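Local coordinates for chromosome replication initiation inhibitor protein (Agrobacterium tumefaciens, PDB 3FD3) that probably regulates transcription as a DNA-binding LysR-family factor, of which this fragment is the C-terminal, substrate-binding-type regulatory region, at residues A[9-14]-A[149-154]; A[14-19]-A[201-206]. All blocks are in the same frame, centred on the assembly; numbering follows the deposited sequence.

Contact 1. Residues A[9-14]-A[149-154]; sequences NADSLG and LNPVQL. With CA (calcium ion), chain B.
In this LysR substrate-binding domain the short helix 10-13 meets the end of strand 148-151 close to a bound calcium ion, Asp11 touching Pro151 and Gly14 touching Leu154. Asp11 has its CG beside the backbone N and anti to the carbonyl carbon (chi1 -69°). Its CB lies 4.1 Å from Pro151 CG, the aspartate side chain crossing the proline ring at about a right angle. At the other end the contact runs to backbone: Leu154 CD2 is 3.5 Å from Gly14 O.

Calcium joins the two sides through water. The ion takes Leu149 O at 2.4 Å, two waters on nearly opposite sides, and a further ligand from outside the two segments; one of the waters donates to Asp11 OD1 at 2.8 Å, making Asp11 a second-shell residue. Its carboxylate is further fixed by Thr134 at OD1 and Tyr75 at OD2. Asn9, the N-cap of the helix, receives Ser12 OG on OD1 at 2.7 Å.

Strand 148-151, the outermost on that side of the mixed sheet within this chain, pairs with strand 66-79, Pro151 touches Tyr75 on that neighbour, and helix 134-142 reaches both sides through Ala10 and Leu154.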
loop_
_atom_site.group_PDB
_atom_site.type_symbol
_atom_site.label_atom_id
_atom_site.label_comp_id
_atom_site.label_asym_id
_atom_site.label_seq_id
_atom_site.Cartn_x
_atom_site.Cartn_y
_atom_site.Cartn_z
ATOM N N ASN A 9 -2.917 -10.851 -2.741
ATOM C CA ASN A 9 -3.820 -9.900 -2.138
ATOM C C ASN A 9 -3.012 -8.797 -1.459
ATOM O O ASN A 9 -1.863 -9.008 -1.065
ATOM C CB ASN A 9 -4.795 -10.585 -1.142
ATOM C CG ASN A 9 -4.074 -11.344 0.029
ATOM O OD1 ASN A 9 -3.000 -11.895 -0.126
ATOM N ND2 ASN A 9 -4.750 -11.456 1.159
ATOM N N ALA A 10 -3.618 -7.625 -1.289
ATOM C CA ALA A 10 -2.915 -6.501 -0.659
ATOM C C ALA A 10 -2.455 -6.818 0.751
ATOM O O ALA A 10 -1.385 -6.385 1.188
ATOM C CB ALA A 10 -3.810 -5.226 -0.633
ATOM N N ASP A 11 -3.298 -7.513 1.508
ATOM C CA ASP A 11 -2.973 -7.759 2.919
ATOM C C ASP A 11 -1.741 -8.683 3.060
ATOM O O ASP A 11 -0.947 -8.493 3.972
ATOM C CB ASP A 11 -4.180 -8.312 3.671
ATOM C CG ASP A 11 -5.291 -7.281 3.840
ATOM O OD1 ASP A 11 -4.985 -6.065 3.910
ATOM O OD2 ASP A 11 -6.482 -7.678 3.903
ATOM N N SER A 12 -1.549 -9.636 2.150
ATOM C CA SER A 12 -0.291 -10.411 2.162
ATOM C C SER A 12 0.902 -9.571 1.723
ATOM O O SER A 12 2.004 -9.700 2.302
ATOM C CB SER A 12 -0.405 -11.684 1.321
ATOM O OG SER A 12 -1.321 -12.600 1.899
ATOM N N LEU A 13 0.723 -8.727 0.709
ATOM C CA LEU A 13 1.818 -7.818 0.287
ATOM C C LEU A 13 2.207 -6.888 1.438
ATOM O O LEU A 13 3.374 -6.533 1.599
ATOM C CB LEU A 13 1.434 -7.007 -0.959
ATOM C CG LEU A 13 2.518 -6.104 -1.541
ATOM C CD1 LEU A 13 3.731 -6.963 -1.914
ATOM C CD2 LEU A 13 1.945 -5.361 -2.742
ATOM N N GLY A 14 1.237 -6.467 2.243
ATOM C CA GLY A 14 1.520 -5.583 3.352
ATOM C C GLY A 14 2.139 -6.255 4.563
ATOM O O GLY A 14 2.513 -5.544 5.508
ATOM N N LEU A 149 -10.957 -3.971 10.121
ATOM C CA LEU A 149 -10.239 -5.230 10.311
ATOM C C LEU A 149 -8.828 -5.100 9.755
ATOM O O LEU A 149 -8.632 -4.751 8.581
ATOM C CB LEU A 149 -10.987 -6.375 9.646
ATOM C CG LEU A 149 -12.154 -7.003 10.429
ATOM C CD1 LEU A 149 -11.654 -7.830 11.598
ATOM C CD2 LEU A 149 -13.130 -5.922 10.956
ATOM N N ASN A 150 -7.840 -5.340 10.607
ATOM C CA ASN A 150 -6.451 -5.259 10.227
ATOM C C ASN A 150 -5.743 -6.577 10.525
ATOM O O ASN A 150 -5.986 -7.195 11.581
ATOM C CB ASN A 150 -5.758 -4.156 11.026
ATOM C CG ASN A 150 -6.246 -2.794 10.665
ATOM O OD1 ASN A 150 -6.022 -2.341 9.553
ATOM N ND2 ASN A 150 -6.920 -2.115 11.609
ATOM N N PRO A 151 -4.852 -7.005 9.640
ATOM C CA PRO A 151 -4.069 -8.204 9.954
ATOM C C PRO A 151 -3.275 -8.078 11.268
ATOM O O PRO A 151 -2.697 -7.007 11.550
ATOM C CB PRO A 151 -3.112 -8.313 8.766
ATOM C CG PRO A 151 -3.719 -7.528 7.684
ATOM C CD PRO A 151 -4.493 -6.438 8.323
ATOM N N VAL A 152 -3.242 -9.163 12.043
ATOM C CA VAL A 152 -2.603 -9.182 13.350
ATOM C C VAL A 152 -1.136 -8.752 13.284
ATOM O O VAL A 152 -0.651 -8.071 14.203
ATOM C CB VAL A 152 -2.706 -10.591 14.036
ATOM C CG1 VAL A 152 -2.017 -11.698 13.212
ATOM C CG2 VAL A 152 -2.163 -10.521 15.469
ATOM N N GLN A 153 -0.463 -9.092 12.190
ATOM C CA GLN A 153 0.968 -8.789 12.048
ATOM C C GLN A 153 1.205 -7.275 12.081
ATOM O O GLN A 153 2.263 -6.817 12.509
ATOM C CB GLN A 153 1.540 -9.357 10.740
ATOM C CG GLN A 153 1.544 -10.863 10.618
ATOM C CD GLN A 153 0.206 -11.489 10.258
ATOM O OE1 GLN A 153 -0.730 -10.797 9.920
ATOM N NE2 GLN A 153 0.130 -12.847 10.326
ATOM N N LEU A 154 0.225 -6.501 11.633
ATOM C CA LEU A 154 0.376 -5.063 11.533
ATOM C C LEU A 154 -0.133 -4.314 12.756
ATOM O O LEU A 154 0.167 -3.119 12.917
ATOM C CB LEU A 154 -0.376 -4.557 10.314
ATOM C CG LEU A 154 0.126 -5.095 8.974
ATOM C CD1 LEU A 154 -0.615 -4.431 7.831
ATOM C CD2 LEU A 154 1.677 -4.949 8.802
HETATM CA CA CA B . -8.697 -4.729 6.168
HETATM O O HOH W 1 -6.325 -4.551 5.795
HETATM O O HOH W 2 -10.957 -4.905 5.860
#

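Contact 2. Residues A[14-19]-A[201-206]; sequences GTWFLD and RVVLMP
Trp16 and Leu204 meet at about a right angle, while Val203 touches the tryptophan nearer its backbone. The leucine presents its branched end to the pyrrole part of the indole: CD2 stands 4.1 Å from Trp16 CD1 and equally far from Trp16 NE1, approaching obliquely. The other methyl, Leu204 CD1, lies 4.2 Å above the ring plane but displaced toward the rim, so this methyl does not sit squarely over the ring. Val203 works lower down, its CG1 lying 3.9 Å from Trp16 CB.

Trp16 carries CG between its backbone N and carbonyl carbon (chi1 68°), swinging the indole across to the end of helix 190-203. In Val203 it is the methyl anti to the backbone N, CG1 at chi1 175°, that reaches Trp16 CB. Leu204 is the first residue to leave helical geometry.

Two polar groups beside these apolar side chains have partners: Trp16 NE1 makes a weak hydrogen bond with Ser12 OG, and Val203 O accepts from Gln153 NE2. Met196 and Ala200 of helix 190-203 and Leu177 of strand 165-181 also touch the indole. The contact joins the C-terminal end of helix 190-203, the last helix of the chain, to the turn just before helix 17-26, where Trp16 lies, in a domain of the periplasmic-binding-protein clan to which LysR regulatory domains belong.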
loop_
_atom_site.group_PDB
_atom_site.type_symbol
_atom_site.label_atom_id
_atom_site.label_comp_id
_atom_site.label_asym_id
_atom_site.label_seq_id
_atom_site.Cartn_x
_atom_site.Cartn_y
_atom_site.Cartn_z
ATOM N N GLY A 14 1.237 -6.467 2.243
ATOM C CA GLY A 14 1.520 -5.583 3.352
ATOM C C GLY A 14 2.139 -6.255 4.563
ATOM O O GLY A 14 2.513 -5.544 5.508
ATOM N N THR A 15 2.235 -7.595 4.554
ATOM C CA THR A 15 2.740 -8.365 5.658
ATOM C C THR A 15 3.952 -9.227 5.229
ATOM O O THR A 15 5.089 -8.705 5.208
ATOM C CB THR A 15 1.615 -9.174 6.369
ATOM O OG1 THR A 15 0.887 -9.959 5.414
ATOM C CG2 THR A 15 0.608 -8.193 7.115
ATOM N N TRP A 16 3.699 -10.442 4.767
ATOM C CA TRP A 16 4.703 -11.518 4.645
ATOM C C TRP A 16 5.169 -11.839 3.227
ATOM O O TRP A 16 6.199 -12.516 3.047
ATOM C CB TRP A 16 4.160 -12.808 5.291
ATOM C CG TRP A 16 3.004 -13.403 4.529
ATOM C CD1 TRP A 16 1.680 -13.033 4.586
ATOM C CD2 TRP A 16 3.078 -14.435 3.552
ATOM N NE1 TRP A 16 0.930 -13.801 3.729
ATOM C CE2 TRP A 16 1.761 -14.666 3.069
ATOM C CE3 TRP A 16 4.125 -15.213 3.051
ATOM C CZ2 TRP A 16 1.475 -15.625 2.098
ATOM C CZ3 TRP A 16 3.833 -16.164 2.104
ATOM C CH2 TRP A 16 2.530 -16.355 1.621
ATOM N N PHE A 17 4.439 -11.392 2.207
ATOM C CA PHE A 17 4.668 -11.891 0.846
ATOM C C PHE A 17 6.071 -11.589 0.316
ATOM O O PHE A 17 6.732 -12.489 -0.254
ATOM C CB PHE A 17 3.607 -11.291 -0.080
ATOM C CG PHE A 17 3.725 -11.667 -1.551
ATOM C CD1 PHE A 17 3.200 -12.842 -2.033
ATOM C CD2 PHE A 17 4.326 -10.812 -2.432
ATOM C CE1 PHE A 17 3.295 -13.158 -3.388
ATOM C CE2 PHE A 17 4.400 -11.132 -3.784
ATOM C CZ PHE A 17 3.888 -12.301 -4.234
ATOM N N LEU A 18 6.534 -10.351 0.523
ATOM C CA LEU A 18 7.851 -9.953 0.034
ATOM C C LEU A 18 8.971 -10.602 0.809
ATOM O O LEU A 18 10.047 -10.827 0.250
ATOM C CB LEU A 18 8.026 -8.429 0.036
ATOM C CG LEU A 18 7.220 -7.699 -1.021
ATOM C CD1 LEU A 18 7.440 -6.151 -0.904
ATOM C CD2 LEU A 18 7.569 -8.219 -2.413
ATOM N N ASP A 19 8.727 -10.935 2.073
ATOM C CA ASP A 19 9.705 -11.700 2.841
ATOM C C ASP A 19 9.965 -13.052 2.181
ATOM O O ASP A 19 11.109 -13.490 2.101
ATOM C CB ASP A 19 9.240 -11.901 4.287
ATOM C CG ASP A 19 10.314 -12.508 5.166
ATOM O OD1 ASP A 19 11.494 -12.103 5.055
ATOM O OD2 ASP A 19 9.982 -13.385 5.985
ATOM N N ARG A 201 4.436 -20.654 6.913
ATOM C CA ARG A 201 4.438 -21.539 8.076
ATOM C C ARG A 201 4.861 -20.819 9.358
ATOM O O ARG A 201 4.322 -21.090 10.433
ATOM C CB ARG A 201 5.337 -22.771 7.844
ATOM C CG ARG A 201 5.152 -23.882 8.896
ATOM C CD ARG A 201 3.756 -24.502 8.830
ATOM N NE ARG A 201 3.391 -24.845 7.455
ATOM C CZ ARG A 201 3.826 -25.923 6.797
ATOM N NH1 ARG A 201 4.629 -26.800 7.385
ATOM N NH2 ARG A 201 3.449 -26.127 5.542
ATOM N N VAL A 202 5.813 -19.901 9.238
ATOM C CA VAL A 202 6.311 -19.166 10.384
ATOM C C VAL A 202 5.376 -18.025 10.780
ATOM O O VAL A 202 5.191 -17.758 11.961
ATOM C CB VAL A 202 7.712 -18.596 10.083
ATOM C CG1 VAL A 202 8.168 -17.690 11.211
ATOM C CG2 VAL A 202 8.699 -19.747 9.883
ATOM N N VAL A 203 4.782 -17.371 9.788
ATOM C CA VAL A 203 4.025 -16.131 9.998
ATOM C C VAL A 203 2.529 -16.295 10.192
ATOM O O VAL A 203 1.913 -15.544 10.958
ATOM C CB VAL A 203 4.279 -15.178 8.798
ATOM C CG1 VAL A 203 3.412 -13.927 8.899
ATOM C CG2 VAL A 203 5.758 -14.802 8.777
ATOM N N LEU A 204 1.916 -17.224 9.458
ATOM C CA LEU A 204 0.473 -17.409 9.523
ATOM C C LEU A 204 0.157 -18.429 10.595
ATOM O O LEU A 204 1.057 -19.132 11.074
ATOM C CB LEU A 204 -0.053 -17.869 8.165
ATOM C CG LEU A 204 0.226 -16.927 6.993
ATOM C CD1 LEU A 204 -0.453 -17.486 5.727
ATOM C CD2 LEU A 204 -0.264 -15.474 7.286
HETATM N N MSE A 205 -1.111 -18.531 10.968
HETATM C CA MSE A 205 -1.517 -19.546 11.922
HETATM C C MSE A 205 -1.647 -20.858 11.170
HETATM O O MSE A 205 -2.057 -20.860 10.010
HETATM C CB MSE A 205 -2.858 -19.211 12.553
HETATM C CG MSE A 205 -2.909 -17.891 13.216
HETATM SE SE MSE A 205 -4.524 -17.757 14.298
HETATM C CE MSE A 205 -5.761 -18.852 13.277
ATOM N N PRO A 206 -1.315 -21.981 11.832
ATOM C CA PRO A 206 -1.356 -23.277 11.163
ATOM C C PRO A 206 -2.762 -23.687 10.726
ATOM O O PRO A 206 -3.751 -23.297 11.354
ATOM C CB PRO A 206 -0.824 -24.269 12.224
ATOM C CG PRO A 206 -0.841 -23.582 13.497
ATOM C CD PRO A 206 -0.853 -22.083 13.229
#

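Contacts 1 and 2 lie with their centres 9 Å apart and share Gly14, in the short turn between helix 10-13 and helix 17-26. Along the chain their segments alternate: 9-14 and 14-19 run on continuously, then 149-154, and finally 201-206. One N-terminal turn therefore meets both strand 148-151 with the start of helix 152-161 and the end of helix 190-203. The two later segments are joined by a probable hydrogen bond, Gln153 NE2 to Val203 O at 3.3 Å. Packing of Leu154 CG 3.6 Å from Thr15 CG2 is a separate tie between the contacts. Both contacts reach the second subunit, through Leu13 and Leu18, which places this junction of distant chain parts beside the dimer interface.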